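Local coordinates for protein putative oxidoreductase molybdopterin-binding subunit (PDB 4ZOH) that binds the molybdenum pterin cytosine dinucleotide cofactor and probably catalyses hydroxylation of a substrate such as an aldehyde, as in the xanthine dehydrogenase family, at residues I275-Y287 with A314-T328. Numbering follows the deposited sequence.
Sequences IRGTLIANLGAPY and ADIDAYAVHTNITPT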
loop_
_atom_site.group_PDB
_atom_site.type_symbol
_atom_site.label_atom_id
_atom_site.label_comp_id
_atom_site.label_asym_id
_atom_site.label_seq_id
_atom_site.Cartn_x
_atom_site.Cartn_y
_atom_site.Cartn_z
ATOM N N ILE A 275 -25.911 41.206 31.574
ATOM C CA ILE A 275 -26.763 40.288 30.777
ATOM C C ILE A 275 -27.329 39.121 31.595
ATOM O O ILE A 275 -26.657 38.530 32.383
ATOM C CB ILE A 275 -25.966 39.496 29.707
ATOM C CG1 ILE A 275 -24.808 40.286 29.162
ATOM C CG2 ILE A 275 -26.922 38.989 28.634
ATOM C CD1 ILE A 275 -25.240 41.251 28.104
ATOM N N ARG A 276 -28.542 38.733 31.306
ATOM C CA ARG A 276 -28.987 37.458 31.783
ATOM C C ARG A 276 -29.823 36.809 30.746
ATOM O O ARG A 276 -30.401 37.498 29.849
ATOM C CB ARG A 276 -29.811 37.600 33.058
ATOM C CG ARG A 276 -30.963 38.555 32.980
ATOM C CD ARG A 276 -31.353 38.961 34.409
ATOM N NE ARG A 276 -32.529 39.799 34.308
ATOM C CZ ARG A 276 -33.033 40.569 35.272
ATOM N NH1 ARG A 276 -32.485 40.610 36.494
ATOM N NH2 ARG A 276 -34.126 41.284 34.977
ATOM N N GLY A 277 -29.909 35.485 30.899
ATOM C CA GLY A 277 -30.916 34.706 30.198
ATOM C C GLY A 277 -30.564 33.216 30.088
ATOM O O GLY A 277 -29.855 32.656 30.927
ATOM N N THR A 278 -31.099 32.593 29.056
ATOM C CA THR A 278 -31.099 31.173 28.957
ATOM C C THR A 278 -30.431 30.805 27.600
ATOM O O THR A 278 -30.891 31.247 26.521
ATOM C CB THR A 278 -32.557 30.687 28.995
ATOM O OG1 THR A 278 -33.136 31.124 30.236
ATOM C CG2 THR A 278 -32.638 29.193 28.893
ATOM N N LEU A 279 -29.366 30.006 27.677
ATOM C CA LEU A 279 -28.724 29.416 26.455
ATOM C C LEU A 279 -29.203 28.007 26.220
ATOM O O LEU A 279 -28.958 27.116 27.078
ATOM C CB LEU A 279 -27.173 29.457 26.608
ATOM C CG LEU A 279 -26.385 28.835 25.435
ATOM C CD1 LEU A 279 -26.461 29.737 24.187
ATOM C CD2 LEU A 279 -24.955 28.503 25.836
ATOM N N ILE A 280 -29.859 27.742 25.094
ATOM C CA ILE A 280 -30.185 26.353 24.780
ATOM C C ILE A 280 -29.366 25.727 23.594
ATOM O O ILE A 280 -29.560 26.124 22.396
ATOM C CB ILE A 280 -31.682 26.176 24.490
ATOM C CG1 ILE A 280 -32.516 26.437 25.765
ATOM C CG2 ILE A 280 -31.958 24.737 24.081
ATOM C CD1 ILE A 280 -33.981 26.712 25.455
ATOM N N ALA A 281 -28.549 24.707 23.890
ATOM C CA ALA A 281 -27.692 24.045 22.866
ATOM C C ALA A 281 -28.215 22.673 22.494
ATOM O O ALA A 281 -28.657 21.921 23.365
ATOM C CB ALA A 281 -26.265 23.971 23.352
ATOM N N ASN A 282 -28.311 22.396 21.189
ATOM C CA ASN A 282 -28.840 21.151 20.688
ATOM C C ASN A 282 -27.708 20.098 20.439
ATOM O O ASN A 282 -26.934 20.217 19.473
ATOM C CB ASN A 282 -29.665 21.424 19.441
ATOM C CG ASN A 282 -30.420 20.209 18.976
ATOM O OD1 ASN A 282 -30.069 19.124 19.348
ATOM N ND2 ASN A 282 -31.394 20.384 18.099
ATOM N N LEU A 283 -27.568 19.130 21.342
ATOM C CA LEU A 283 -26.607 18.034 21.137
ATOM C C LEU A 283 -26.972 16.989 20.129
ATOM O O LEU A 283 -26.109 16.158 19.770
ATOM C CB LEU A 283 -26.304 17.338 22.422
ATOM C CG LEU A 283 -25.681 18.179 23.506
ATOM C CD1 LEU A 283 -25.384 17.322 24.724
ATOM C CD2 LEU A 283 -24.429 18.943 23.078
ATOM N N GLY A 284 -28.218 17.010 19.651
ATOM C CA GLY A 284 -28.766 15.900 18.845
ATOM C C GLY A 284 -28.660 14.574 19.666
ATOM O O GLY A 284 -28.637 14.616 20.876
ATOM N N ALA A 285 -28.567 13.413 19.011
ATOM C CA ALA A 285 -28.715 12.074 19.695
ATOM C C ALA A 285 -27.599 11.713 20.664
ATOM O O ALA A 285 -26.477 12.265 20.594
ATOM C CB ALA A 285 -28.954 10.954 18.672
ATOM N N PRO A 286 -27.905 10.859 21.667
ATOM C CA PRO A 286 -26.815 10.597 22.599
ATOM C C PRO A 286 -25.710 9.660 21.993
ATOM O O PRO A 286 -25.779 8.497 22.176
ATOM C CB PRO A 286 -27.509 9.913 23.802
ATOM C CG PRO A 286 -28.856 9.471 23.276
ATOM C CD PRO A 286 -29.180 10.202 22.032
ATOM N N TYR A 287 -24.702 10.176 21.308
ATOM C CA TYR A 287 -23.554 9.379 20.956
ATOM C C TYR A 287 -22.490 9.896 21.873
ATOM O O TYR A 287 -22.180 11.074 21.827
ATOM C CB TYR A 287 -23.234 9.505 19.452
ATOM C CG TYR A 287 -21.892 8.883 19.014
ATOM C CD1 TYR A 287 -21.580 7.552 19.341
ATOM C CD2 TYR A 287 -20.971 9.617 18.203
ATOM C CE1 TYR A 287 -20.398 6.957 18.907
ATOM C CE2 TYR A 287 -19.769 9.049 17.783
ATOM C CZ TYR A 287 -19.491 7.707 18.129
ATOM O OH TYR A 287 -18.352 7.067 17.754
ATOM N N ALA A 314 -23.251 39.017 35.057
ATOM C CA ALA A 314 -24.126 38.227 34.167
ATOM C C ALA A 314 -24.642 36.965 34.853
ATOM O O ALA A 314 -23.993 36.411 35.719
ATOM C CB ALA A 314 -23.358 37.841 32.886
ATOM N N ASP A 315 -25.733 36.460 34.361
ATOM C CA ASP A 315 -26.361 35.317 34.935
ATOM C C ASP A 315 -26.985 34.546 33.768
ATOM O O ASP A 315 -28.024 34.953 33.300
ATOM C CB ASP A 315 -27.450 35.785 35.955
ATOM C CG ASP A 315 -28.188 34.594 36.672
ATOM O OD1 ASP A 315 -28.180 33.444 36.160
ATOM O OD2 ASP A 315 -28.787 34.812 37.759
ATOM N N ILE A 316 -26.357 33.440 33.314
ATOM C CA ILE A 316 -26.841 32.683 32.107
ATOM C C ILE A 316 -27.155 31.248 32.458
ATOM O O ILE A 316 -26.353 30.540 33.023
ATOM C CB ILE A 316 -25.784 32.671 30.944
ATOM C CG1 ILE A 316 -25.388 34.140 30.597
ATOM C CG2 ILE A 316 -26.330 31.921 29.708
ATOM C CD1 ILE A 316 -26.441 34.902 29.814
ATOM N N ASP A 317 -28.334 30.829 32.094
ATOM C CA ASP A 317 -28.790 29.525 32.463
ATOM C C ASP A 317 -28.496 28.670 31.217
ATOM O O ASP A 317 -29.157 28.845 30.180
ATOM C CB ASP A 317 -30.305 29.574 32.824
ATOM C CG ASP A 317 -30.851 28.207 33.373
ATOM O OD1 ASP A 317 -30.087 27.474 34.003
ATOM O OD2 ASP A 317 -32.057 27.897 33.194
ATOM N N ALA A 318 -27.456 27.813 31.300
ATOM C CA ALA A 318 -27.030 26.939 30.123
ATOM C C ALA A 318 -27.594 25.502 30.087
ATOM O O ALA A 318 -27.369 24.721 31.009
ATOM C CB ALA A 318 -25.500 26.908 29.999
ATOM N N TYR A 319 -28.305 25.181 29.024
ATOM C CA TYR A 319 -28.744 23.828 28.696
ATOM C C TYR A 319 -28.046 23.205 27.457
ATOM O O TYR A 319 -27.916 23.873 26.415
ATOM C CB TYR A 319 -30.228 23.830 28.360
ATOM C CG TYR A 319 -31.123 24.109 29.525
ATOM C CD1 TYR A 319 -31.389 25.460 29.904
ATOM C CD2 TYR A 319 -31.724 23.054 30.266
ATOM C CE1 TYR A 319 -32.205 25.751 30.974
ATOM C CE2 TYR A 319 -32.579 23.343 31.356
ATOM C CZ TYR A 319 -32.795 24.686 31.693
ATOM O OH TYR A 319 -33.593 25.066 32.706
ATOM N N ALA A 320 -27.608 21.937 27.581
ATOM C CA ALA A 320 -27.247 21.120 26.441
ATOM C C ALA A 320 -28.214 19.941 26.444
ATOM O O ALA A 320 -28.193 19.093 27.342
ATOM C CB ALA A 320 -25.760 20.690 26.525
ATOM N N VAL A 321 -29.017 19.853 25.403
ATOM C CA VAL A 321 -30.123 18.964 25.359
ATOM C C VAL A 321 -30.030 18.039 24.177
ATOM O O VAL A 321 -29.766 18.547 23.111
ATOM C CB VAL A 321 -31.441 19.768 25.156
ATOM C CG1 VAL A 321 -32.656 18.944 25.618
ATOM C CG2 VAL A 321 -31.408 21.029 25.994
ATOM N N HIS A 322 -30.378 16.735 24.328
ATOM C CA HIS A 322 -30.542 15.795 23.174
ATOM C C HIS A 322 -31.778 16.044 22.370
ATOM O O HIS A 322 -32.782 16.499 22.923
ATOM C CB HIS A 322 -30.614 14.337 23.677
ATOM C CG HIS A 322 -29.382 13.914 24.397
ATOM N ND1 HIS A 322 -28.165 13.805 23.754
ATOM C CD2 HIS A 322 -29.151 13.646 25.698
ATOM C CE1 HIS A 322 -27.243 13.430 24.631
ATOM N NE2 HIS A 322 -27.813 13.312 25.817
ATOM N N THR A 323 -31.732 15.726 21.081
ATOM C CA THR A 323 -32.924 15.671 20.270
ATOM C C THR A 323 -32.671 14.491 19.314
ATOM O O THR A 323 -31.538 14.048 19.181
ATOM C CB THR A 323 -33.203 17.028 19.459
ATOM O OG1 THR A 323 -32.113 17.311 18.548
ATOM C CG2 THR A 323 -33.386 18.234 20.386
ATOM N N ASN A 324 -33.694 14.052 18.583
ATOM C CA ASN A 324 -33.588 12.938 17.635
ATOM C C ASN A 324 -32.961 13.289 16.301
ATOM O O ASN A 324 -33.582 13.041 15.256
ATOM C CB ASN A 324 -34.944 12.241 17.432
ATOM C CG ASN A 324 -35.395 11.506 18.683
ATOM O OD1 ASN A 324 -36.249 12.003 19.414
ATOM N ND2 ASN A 324 -34.758 10.337 18.970
ATOM N N ILE A 325 -31.726 13.858 16.347
ATOM C CA ILE A 325 -30.970 14.159 15.118
ATOM C C ILE A 325 -29.538 13.785 15.305
ATOM O O ILE A 325 -29.013 13.509 16.474
ATOM C CB ILE A 325 -31.087 15.662 14.678
ATOM C CG1 ILE A 325 -30.427 16.570 15.727
ATOM C CG2 ILE A 325 -32.532 16.041 14.402
ATOM C CD1 ILE A 325 -30.481 18.046 15.364
ATOM N N THR A 326 -28.883 13.761 14.160
ATOM C CA THR A 326 -27.448 13.511 14.094
ATOM C C THR A 326 -26.728 14.123 15.311
ATOM O O THR A 326 -26.838 15.335 15.557
ATOM C CB THR A 326 -26.874 14.179 12.797
ATOM O OG1 THR A 326 -27.685 13.804 11.696
ATOM C CG2 THR A 326 -25.509 13.680 12.581
ATOM N N PRO A 327 -25.940 13.340 16.062
ATOM C CA PRO A 327 -25.264 14.050 17.141
ATOM C C PRO A 327 -24.365 15.255 16.689
ATOM O O PRO A 327 -23.617 15.133 15.721
ATOM C CB PRO A 327 -24.367 12.947 17.745
ATOM C CG PRO A 327 -25.045 11.667 17.367
ATOM C CD PRO A 327 -25.455 11.958 15.964
ATOM N N THR A 328 -24.350 16.328 17.467
ATOM C CA THR A 328 -23.693 17.582 17.146
ATOM C C THR A 328 -22.209 17.436 17.517
ATOM O O THR A 328 -21.894 16.776 18.496
ATOM C CB THR A 328 -24.340 18.719 17.991
ATOM O OG1 THR A 328 -25.779 18.646 17.847
ATOM C CG2 THR A 328 -23.773 20.167 17.517
HETATM O O HOH W 1 -23.575 16.002 20.573
#
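Residues 275-282 and 314-321 pair as parallel strands, their axes 14° apart, through a ladder of backbone hydrogen bonds from Asp315 N to Ile275 O as far as Val321 N to Ala281 O; Leu283 N extends it to Val321 O. Apolar side chains fill the face of Leu279, Ala281, Ile316 and Ala320. Leu279 CB lies 4.0 Å from Ile316 CG2, and the CD1 branch of Leu283 meets Ala320 CB at 3.8 Å. On the face of Thr278 and Tyr319, Thr278 CG2 reaches Tyr319 CE1 at 4.0 Å, the methyl swung to the side opposite the backbone N. Asp317 OD1 and the Tyr319 ring both engage His132 of the adjoining strand 129-138, by a hydrogen bond and a ring stack. The right-handed connection is a beta-alpha-beta crossover: helix 288-304 links the strands within the cofactor-binding domain and packs on Leu279, Ala281 and Leu283. Past the strands, polar groups knit the loops. Asn282 OD1 takes two donors, Gly284 N in an Asx turn and, on an in-plane lone pair, Thr323 OG1 at 2.8 Å; its CG stands anti to the backbone N (chi1 -171°), bringing the amide across Thr323 at about a right angle. An alanine here would lose this shared acceptor and is likely to leave Gly284 N and the Thr323 hydroxyl without their mate. Thr328 OG1 donates to Asn282 O, and Thr328 N to Leu283 O from above the carbonyl plane. His322 ND1 donates to Gly284 O at 3.0 Å, nearly in the ring plane, while Pro286 CB sits over one face of that imidazole in a CH-pi contact, 4.0 Å from the ring centroid. Gly284 has no room for a CB beside the carbonyls of Ile325 and Thr326. Beyond it, Pro327 CG packs 3.5 Å from Tyr287 CB.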